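Local coordinates for protein N-acetylglucosamine-specific lectin (Saxidomus purpuratus, PDB 6A7T) that is a C-type lectin that recognises N-acetylglucosamine without needing calcium for sugar binding, although it carries a bound calcium ion, at residues Y39-T44 against G76-Q81; V63-S68 against D72-V77. One frame throughout, in Å; residues are numbered along the deposited sequence.

Interaction 1: residues Y39-T44 against G76-Q81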
ATOM      1  N   TYR A  39      -0.036  -6.707  -7.436  1.00  7.64           N
ATOM      2  CA  TYR A  39      -0.428  -6.559  -8.831  1.00  7.93           C
ATOM      3  C   TYR A  39       0.265  -7.596  -9.710  1.00  7.87           C
ATOM      4  O   TYR A  39       1.480  -7.834  -9.600  1.00  8.03           O
ATOM      5  CB  TYR A  39      -0.022  -5.188  -9.338  1.00  7.66           C
ATOM      6  CG  TYR A  39      -0.641  -4.034  -8.587  1.00  7.88           C
ATOM      7  CD1 TYR A  39      -0.139  -3.621  -7.356  1.00  7.99           C
ATOM      8  CD2 TYR A  39      -1.732  -3.350  -9.097  1.00  8.25           C
ATOM      9  CE1 TYR A  39      -0.731  -2.585  -6.634  1.00  8.53           C
ATOM     10  CE2 TYR A  39      -2.262  -2.254  -8.442  1.00  9.18           C
ATOM     11  CZ  TYR A  39      -1.801  -1.907  -7.181  1.00  9.05           C
ATOM     12  OH  TYR A  39      -2.381  -0.826  -6.573  1.00 10.69           O
ATOM     13  N   LEU A  40      -0.510  -8.064 -10.715  1.00  7.47           N
ATOM     14  CA  LEU A  40       0.007  -8.933 -11.764  1.00  8.42           C
ATOM     15  C   LEU A  40      -0.205  -8.238 -13.101  1.00  8.18           C
ATOM     16  O   LEU A  40      -1.353  -7.970 -13.468  1.00  8.37           O
ATOM     17  CB  LEU A  40      -0.765 -10.257 -11.733  1.00  8.73           C
ATOM     18  CG  LEU A  40      -0.335 -11.280 -12.807  1.00  9.85           C
ATOM     19  CD1 LEU A  40       1.086 -11.721 -12.610  1.00 12.22           C
ATOM     20  CD2 LEU A  40      -1.246 -12.480 -12.807  1.00 11.30           C
ATOM     21  N   PHE A  41       0.896  -7.966 -13.809  1.00  9.22           N
ATOM     22  CA  PHE A  41       0.879  -7.446 -15.156  1.00  9.30           C
ATOM     23  C   PHE A  41       0.957  -8.648 -16.091  1.00  9.55           C
ATOM     24  O   PHE A  41       2.063  -9.133 -16.389  1.00 12.24           O
ATOM     25  CB  PHE A  41       2.002  -6.415 -15.310  1.00  9.31           C
ATOM     26  CG  PHE A  41       1.843  -5.218 -14.410  1.00  9.74           C
ATOM     27  CD1 PHE A  41       2.254  -5.267 -13.081  1.00  8.83           C
ATOM     28  CD2 PHE A  41       1.320  -4.010 -14.888  1.00  9.07           C
ATOM     29  CE1 PHE A  41       2.135  -4.156 -12.252  1.00  9.85           C
ATOM     30  CE2 PHE A  41       1.178  -2.919 -14.051  1.00  9.69           C
ATOM     31  CZ  PHE A  41       1.596  -2.983 -12.740  1.00  9.81           C
ATOM     32  N   ASP A  42      -0.210  -9.204 -16.380  1.00  9.77           N
ATOM     33  CA  ASP A  42      -0.259 -10.490 -17.064  1.00 10.97           C
ATOM     34  C   ASP A  42      -0.197 -10.281 -18.581  1.00 12.28           C
ATOM     35  O   ASP A  42      -0.978  -9.518 -19.133  1.00 13.35           O
ATOM     36  CB  ASP A  42      -1.477 -11.303 -16.659  1.00 11.69           C
ATOM     37  CG  ASP A  42      -1.293 -12.772 -17.049  1.00 12.70           C
ATOM     38  OD1 ASP A  42      -0.572 -13.517 -16.327  1.00 17.48           O
ATOM     39  OD2 ASP A  42      -1.789 -13.149 -18.096  1.00 14.11           O
ATOM     40  N   GLU A  43       0.702 -11.018 -19.239  1.00 13.07           N
ATOM     41  CA  GLU A  43       0.997 -10.769 -20.635  1.00 15.19           C
ATOM     42  C   GLU A  43       0.255 -11.726 -21.562  1.00 14.20           C
ATOM     43  O   GLU A  43       0.426 -11.643 -22.804  1.00 16.72           O
ATOM     44  CB  GLU A  43       2.500 -10.834 -20.818  1.00 18.08           C
ATOM     45  CG  GLU A  43       3.179  -9.714 -20.062  1.00 20.89           C
ATOM     46  CD  GLU A  43       4.637  -9.540 -20.402  1.00 25.78           C
ATOM     47  OE1 GLU A  43       5.225 -10.532 -20.907  1.00 27.78           O
ATOM     48  OE2 GLU A  43       5.152  -8.426 -20.183  1.00 26.93           O
ATOM     49  N   THR A  44      -0.551 -12.616 -21.011  1.00 13.44           N
ATOM     50  CA  THR A  44      -1.408 -13.471 -21.835  1.00 13.04           C
ATOM     51  C   THR A  44      -2.542 -12.611 -22.406  1.00 12.39           C
ATOM     52  O   THR A  44      -3.160 -11.851 -21.703  1.00 13.86           O
ATOM     53  CB  THR A  44      -2.011 -14.655 -21.092  1.00 14.78           C
ATOM     54  OG1 THR A  44      -0.953 -15.534 -20.706  1.00 18.34           O
ATOM     55  CG2 THR A  44      -3.006 -15.439 -21.912  1.00 15.43           C
ATOM     56  N   GLY A  76       4.506   3.476 -14.388  1.00 11.58           N
ATOM     57  CA  GLY A  76       5.940   3.104 -14.188  1.00 13.38           C
ATOM     58  C   GLY A  76       6.293   1.722 -14.699  1.00 13.38           C
ATOM     59  O   GLY A  76       7.360   1.543 -15.301  1.00 16.13           O
ATOM     60  N   VAL A  77       5.415   0.736 -14.483  1.00 11.50           N
ATOM     61  CA  VAL A  77       5.631  -0.615 -14.931  1.00 10.75           C
ATOM     62  C   VAL A  77       5.376  -0.713 -16.442  1.00 11.17           C
ATOM     63  O   VAL A  77       6.269  -1.151 -17.207  1.00 10.65           O
ATOM     64  CB  VAL A  77       4.761  -1.615 -14.136  1.00 10.63           C
ATOM     65  CG1 VAL A  77       4.959  -3.039 -14.629  1.00 11.18           C
ATOM     66  CG2 VAL A  77       5.067  -1.547 -12.642  1.00 10.85           C
ATOM     67  N   ILE A  78       4.191  -0.310 -16.916  1.00 10.14           N
ATOM     68  CA  ILE A  78       3.833  -0.629 -18.298  1.00 11.28           C
ATOM     69  C   ILE A  78       4.660   0.211 -19.299  1.00 11.86           C
ATOM     70  O   ILE A  78       4.910  -0.240 -20.392  1.00 11.71           O
ATOM     71  CB  ILE A  78       2.306  -0.535 -18.503  1.00 11.42           C
ATOM     72  CG1 ILE A  78       1.761   0.877 -18.345  1.00 10.61           C
ATOM     73  CG2 ILE A  78       1.653  -1.520 -17.563  1.00 11.42           C
ATOM     74  CD1 ILE A  78       0.265   0.945 -18.366  1.00 12.08           C
ATOM     75  N   SER A  79       5.074   1.424 -18.927  1.00 13.19           N
ATOM     76  CA  SER A  79       5.869   2.321 -19.821  1.00 14.56           C
ATOM     77  C   SER A  79       7.301   1.789 -19.994  1.00 16.43           C
ATOM     78  O   SER A  79       8.002   2.229 -20.930  1.00 18.95           O
ATOM     79  CB  SER A  79       5.877   3.733 -19.329  1.00 14.76           C
ATOM     80  OG  SER A  79       6.697   3.857 -18.174  1.00 15.75           O
ATOM     81  N   ALA A  80       7.728   0.858 -19.141  1.00 17.34           N
ATOM     82  CA  ALA A  80       9.136   0.329 -19.173  1.00 17.27           C
ATOM     83  C   ALA A  80       9.280  -0.837 -20.167  1.00 19.64           C
ATOM     84  O   ALA A  80      10.394  -1.385 -20.308  1.00 22.96           O
ATOM     85  CB  ALA A  80       9.558  -0.116 -17.790  1.00 20.11           C
ATOM     86  N   GLN A  81       8.188  -1.284 -20.801  1.00 15.92           N
ATOM     87  CA  GLN A  81       8.210  -2.288 -21.844  1.00 16.21           C
ATOM     88  C   GLN A  81       7.636  -1.641 -23.111  1.00 17.34           C
ATOM     89  O   GLN A  81       7.032  -0.522 -23.045  1.00 18.52           O
ATOM     90  CB  GLN A  81       7.468  -3.576 -21.460  1.00 15.35           C
ATOM     91  CG  GLN A  81       5.988  -3.403 -21.132  1.00 14.55           C
ATOM     92  CD  GLN A  81       5.145  -3.332 -22.380  1.00 15.56           C
ATOM     93  OE1 GLN A  81       5.143  -4.244 -23.198  1.00 15.15           O
ATOM     94  NE2 GLN A  81       4.392  -2.264 -22.514  1.00 14.67           N
TER
HETATM   95  O   HOH W   1       6.045  -6.688 -22.309  1.00 26.22           O

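Interaction 2: residues V63-S68 against D72-V77. With CA (calcium ion), chain C.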
ATOM      1  N   VAL A  63      -7.521  -4.377 -12.111  1.00  5.67           N
ATOM      2  CA  VAL A  63      -7.096  -3.250 -11.328  1.00  6.47           C
ATOM      3  C   VAL A  63      -8.091  -2.092 -11.391  1.00  6.48           C
ATOM      4  O   VAL A  63      -8.616  -1.793 -12.421  1.00  6.91           O
ATOM      5  CB  VAL A  63      -5.695  -2.788 -11.760  1.00  6.78           C
ATOM      6  CG1 VAL A  63      -5.688  -2.241 -13.172  1.00  7.08           C
ATOM      7  CG2 VAL A  63      -5.113  -1.809 -10.752  1.00  7.41           C
ATOM      8  N   THR A  64      -8.326  -1.467 -10.242  1.00  7.71           N
ATOM      9  CA  THR A  64      -9.125  -0.236 -10.156  1.00  9.11           C
ATOM     10  C   THR A  64      -8.175   0.857  -9.654  1.00  9.76           C
ATOM     11  O   THR A  64      -7.311   0.565  -8.890  1.00  9.30           O
ATOM     12  CB  THR A  64     -10.322  -0.463  -9.241  1.00 10.25           C
ATOM     13  OG1 THR A  64      -9.786  -0.805  -7.972  1.00 10.69           O
ATOM     14  CG2 THR A  64     -11.192  -1.567  -9.784  1.00  9.85           C
ATOM     15  N   VAL A  65      -8.300   2.074 -10.227  1.00 11.56           N
ATOM     16  CA  VAL A  65      -7.255   3.119 -10.067  1.00 12.35           C
ATOM     17  C   VAL A  65      -7.881   4.330  -9.376  1.00 13.75           C
ATOM     18  O   VAL A  65      -8.476   5.179 -10.043  1.00 14.77           O
ATOM     19  CB  VAL A  65      -6.593   3.489 -11.399  1.00 12.40           C
ATOM     20  CG1 VAL A  65      -5.391   4.418 -11.165  1.00 11.80           C
ATOM     21  CG2 VAL A  65      -6.181   2.248 -12.187  1.00 12.60           C
ATOM     22  N   GLU A  66      -7.772   4.290  -8.064  1.00 14.55           N
ATOM     23  CA  GLU A  66      -8.458   5.238  -7.164  1.00 17.39           C
ATOM     24  C   GLU A  66      -7.681   6.544  -6.997  1.00 20.99           C
ATOM     25  O   GLU A  66      -8.300   7.547  -6.579  1.00 22.11           O
ATOM     26  CB  GLU A  66      -8.645   4.611  -5.795  1.00 17.81           C
ATOM     27  CG  GLU A  66      -9.764   3.566  -5.797  1.00 18.17           C
ATOM     28  CD  GLU A  66      -9.350   2.135  -6.144  1.00 18.27           C
ATOM     29  OE1 GLU A  66      -8.122   1.816  -6.169  1.00 16.71           O
ATOM     30  OE2 GLU A  66     -10.279   1.351  -6.415  1.00 18.24           O
ATOM     31  N   SER A  67      -6.365   6.518  -7.245  1.00 19.72           N
ATOM     32  CA  SER A  67      -5.501   7.648  -6.861  1.00 20.84           C
ATOM     33  C   SER A  67      -4.474   7.902  -7.961  1.00 22.99           C
ATOM     34  O   SER A  67      -4.141   6.975  -8.720  1.00 17.49           O
ATOM     35  CB  SER A  67      -4.845   7.409  -5.523  1.00 20.15           C
ATOM     36  OG  SER A  67      -3.844   6.386  -5.565  1.00 19.74           O
ATOM     37  N   SER A  68      -4.010   9.155  -8.069  1.00 20.58           N
ATOM     38  CA  SER A  68      -2.878   9.498  -8.996  1.00 21.09           C
ATOM     39  C   SER A  68      -1.598   8.725  -8.630  1.00 19.20           C
ATOM     40  O   SER A  68      -0.816   8.347  -9.547  1.00 18.73           O
ATOM     41  CB  SER A  68      -2.608  10.994  -8.971  1.00 21.54           C
ATOM     42  OG  SER A  68      -2.064  11.306  -7.688  1.00 26.87           O
ATOM     43  N   ASP A  72       0.423   6.419 -11.208  1.00 13.22           N
ATOM     44  CA  ASP A  72       1.845   6.597 -11.490  1.00 13.60           C
ATOM     45  C   ASP A  72       2.572   5.253 -11.396  1.00 13.19           C
ATOM     46  O   ASP A  72       3.421   4.920 -12.253  1.00 12.55           O
ATOM     47  CB  ASP A  72       2.455   7.695 -10.591  1.00 14.12           C
ATOM     48  CG  ASP A  72       2.018   9.139 -10.905  1.00 16.37           C
ATOM     49  OD1 ASP A  72       1.437   9.391 -11.989  1.00 16.56           O
ATOM     50  OD2 ASP A  72       2.243  10.048 -10.022  1.00 19.01           O
ATOM     51  N   PHE A  73       2.294   4.482 -10.352  1.00 12.15           N
ATOM     52  CA  PHE A  73       2.869   3.204 -10.166  1.00 11.48           C
ATOM     53  C   PHE A  73       2.624   2.371 -11.421  1.00 10.81           C
ATOM     54  O   PHE A  73       3.526   1.762 -11.950  1.00 11.37           O
ATOM     55  CB  PHE A  73       2.301   2.500  -8.923  1.00 12.60           C
ATOM     56  CG  PHE A  73       2.560   1.027  -8.914  1.00 12.48           C
ATOM     57  CD1 PHE A  73       3.843   0.531  -8.731  1.00 14.08           C
ATOM     58  CD2 PHE A  73       1.517   0.132  -9.144  1.00 13.47           C
ATOM     59  CE1 PHE A  73       4.095  -0.839  -8.781  1.00 14.94           C
ATOM     60  CE2 PHE A  73       1.771  -1.228  -9.185  1.00 14.03           C
ATOM     61  CZ  PHE A  73       3.045  -1.711  -8.985  1.00 14.36           C
ATOM     62  N   ILE A  74       1.359   2.284 -11.864  1.00 10.28           N
ATOM     63  CA  ILE A  74       1.017   1.414 -12.994  1.00 10.54           C
ATOM     64  C   ILE A  74       1.782   1.882 -14.229  1.00 10.77           C
ATOM     65  O   ILE A  74       2.361   1.059 -14.941  1.00 10.21           O
ATOM     66  CB  ILE A  74      -0.498   1.388 -13.213  1.00 11.20           C
ATOM     67  CG1 ILE A  74      -1.192   0.681 -12.050  1.00 11.44           C
ATOM     68  CG2 ILE A  74      -0.831   0.766 -14.555  1.00 12.40           C
ATOM     69  CD1 ILE A  74      -2.672   0.930 -11.952  1.00 11.74           C
ATOM     70  N   ARG A  75       1.765   3.200 -14.473  1.00 11.17           N
ATOM     71  CA  ARG A  75       2.428   3.751 -15.632  1.00 12.26           C
ATOM     72  C   ARG A  75       3.914   3.387 -15.582  1.00 11.84           C
ATOM     73  O   ARG A  75       4.506   3.090 -16.626  1.00 12.03           O
ATOM     74  CB  ARG A  75       2.202   5.252 -15.739  1.00 13.15           C
ATOM     75  CG  ARG A  75       2.750   5.807 -17.050  1.00 14.35           C
ATOM     76  CD  ARG A  75       2.471   7.277 -17.217  1.00 14.69           C
ATOM     77  NE  ARG A  75       1.059   7.559 -17.328  1.00 13.48           N
ATOM     78  CZ  ARG A  75       0.258   7.932 -16.349  1.00 13.33           C
ATOM     79  NH1 ARG A  75       0.716   8.255 -15.161  1.00 12.47           N
ATOM     80  NH2 ARG A  75      -1.042   7.963 -16.605  1.00 15.55           N
ATOM     81  N   GLY A  76       4.506   3.476 -14.388  1.00 11.58           N
ATOM     82  CA  GLY A  76       5.940   3.104 -14.188  1.00 13.38           C
ATOM     83  C   GLY A  76       6.293   1.722 -14.699  1.00 13.38           C
ATOM     84  O   GLY A  76       7.360   1.543 -15.301  1.00 16.13           O
ATOM     85  N   VAL A  77       5.415   0.736 -14.483  1.00 11.50           N
ATOM     86  CA  VAL A  77       5.631  -0.615 -14.931  1.00 10.75           C
ATOM     87  C   VAL A  77       5.376  -0.713 -16.442  1.00 11.17           C
ATOM     88  O   VAL A  77       6.269  -1.151 -17.207  1.00 10.65           O
ATOM     89  CB  VAL A  77       4.761  -1.615 -14.136  1.00 10.63           C
ATOM     90  CG1 VAL A  77       4.959  -3.039 -14.629  1.00 11.18           C
ATOM     91  CG2 VAL A  77       5.067  -1.547 -12.642  1.00 10.85           C
TER
HETATM   92 CA    CA C 201      -6.636   0.099  -6.646  1.00 11.63          CA
HETATM   93  O   HOH W   2       0.574  11.640  -9.015  1.00 24.97           O
HETATM   94  O   HOH W   3      -5.842   0.806  -4.411  1.00 15.55           O
HETATM   95  O   HOH W   4      -8.341  -1.014  -5.217  1.00 11.13           O

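Interaction 1: residues Y39-T44 against G76-Q81
The amide oxygen of Q81 is gripped twice: the backbone N of F84 donates to it, and so does a water, 2.8 Å from Q81 OE1, that also donates to the carboxylate of E43. This water, 2.9 Å from E43 OE2, is the polar bridge between E43 and the I78-Q81 turn; the long, flexible glutamate can reach it from the strand. The other half of the same amide is held too, since Q81 NE2 donates to I78 O over 3.0 Å in an almost straight bond (167°). That carbonyl is met in its own plane, and I78 O lies 5° out of the Q81 amide plane, so the rotation of the Q81 headgroup is well fixed. Glutamine suits the place because it accepts and donates at once at the close of the type I turn.

The apolar part rests on F41, whose ring gives V77 a flat face. With its CG beside the backbone N (chi1 -63°), the ring reaches the helix. V77 CG1 stands 3.6 Å from the ring centroid, practically on the normal, a CH-pi contact, while V77 CB lies 3.7 Å from F41 CZ. I78 comes across at about a right angle, its CG2 3.7 Å from F41 CD2.

Within the C-type lectin domain, the contact packs the C-terminal part of helix 68-78 against the sheet formed by strands 32-34, 37-43, 148-154 and 61-62. F41 also touches I151 of strand 148-154 and E32 of strand 32-34, while I78 packs on Y87 of strand 86-94.

Interaction 2: residues V63-S68 against D72-V77
D72 curls back over the carbonyl of S68, one helical turn earlier. Its CB lies 3.5 Å from S68 O and its CG 3.2 Å, but no hydrogen bond runs from the carboxylate to that oxygen, which accepts instead from D72 N at 2.8 Å. Aspartate suits the place because its two oxygens separate: OD1 meets the edge of the R75 guanidinium in plane, 3.4 Å from R75 NH1 in a salt bridge, and OD2 accepts from a water that also bonds S68 OG. These partners probably offset the closeness of S68 O.

On the buried side, I74 offers a slender tip to two valines. I74 CD1 meets V65 CG2 tip to tip at 3.8 Å and slides past V63, whose CG2 is 3.9 Å from it. T64, its side chain pointing away from the helix, gives its carbonyl O to the calcium ion (2.4 Å). E66 OE1 binds at 2.3 Å, its carboxylate steadied by T64 OG1 donating to E66 OE2; E70, E153 and waters complete the site.

From V63 to the N-cap S67 the loop leads from strand 61-62 into helix 68-78, with V63 and I74 resting on I151 of strand 148-154, and V65 and I74 on Y127 of strand 124-130.

The two contacts lie side by side, their centres about 11 Å apart, and both use helix 68-78; their ranges overlap at G76 and V77, though V77 makes its contact in interaction 1. Along the chain, strand 37-43 comes first, then the 63-68 loop, then the helix. F41, which carries interaction 1, also touches F73 and I74; Y39 is a second link, its ring meeting F73 and its hydroxyl hydrogen-bonded to the calcium ligand E70. The sheet of strands 37-43 and 148-154 underlies both contacts, and the loop carrying two calcium ligands meets the earlier turns of the helix. Neither contact includes the N-acetylglucosamine-binding residues R117, N138 and H140.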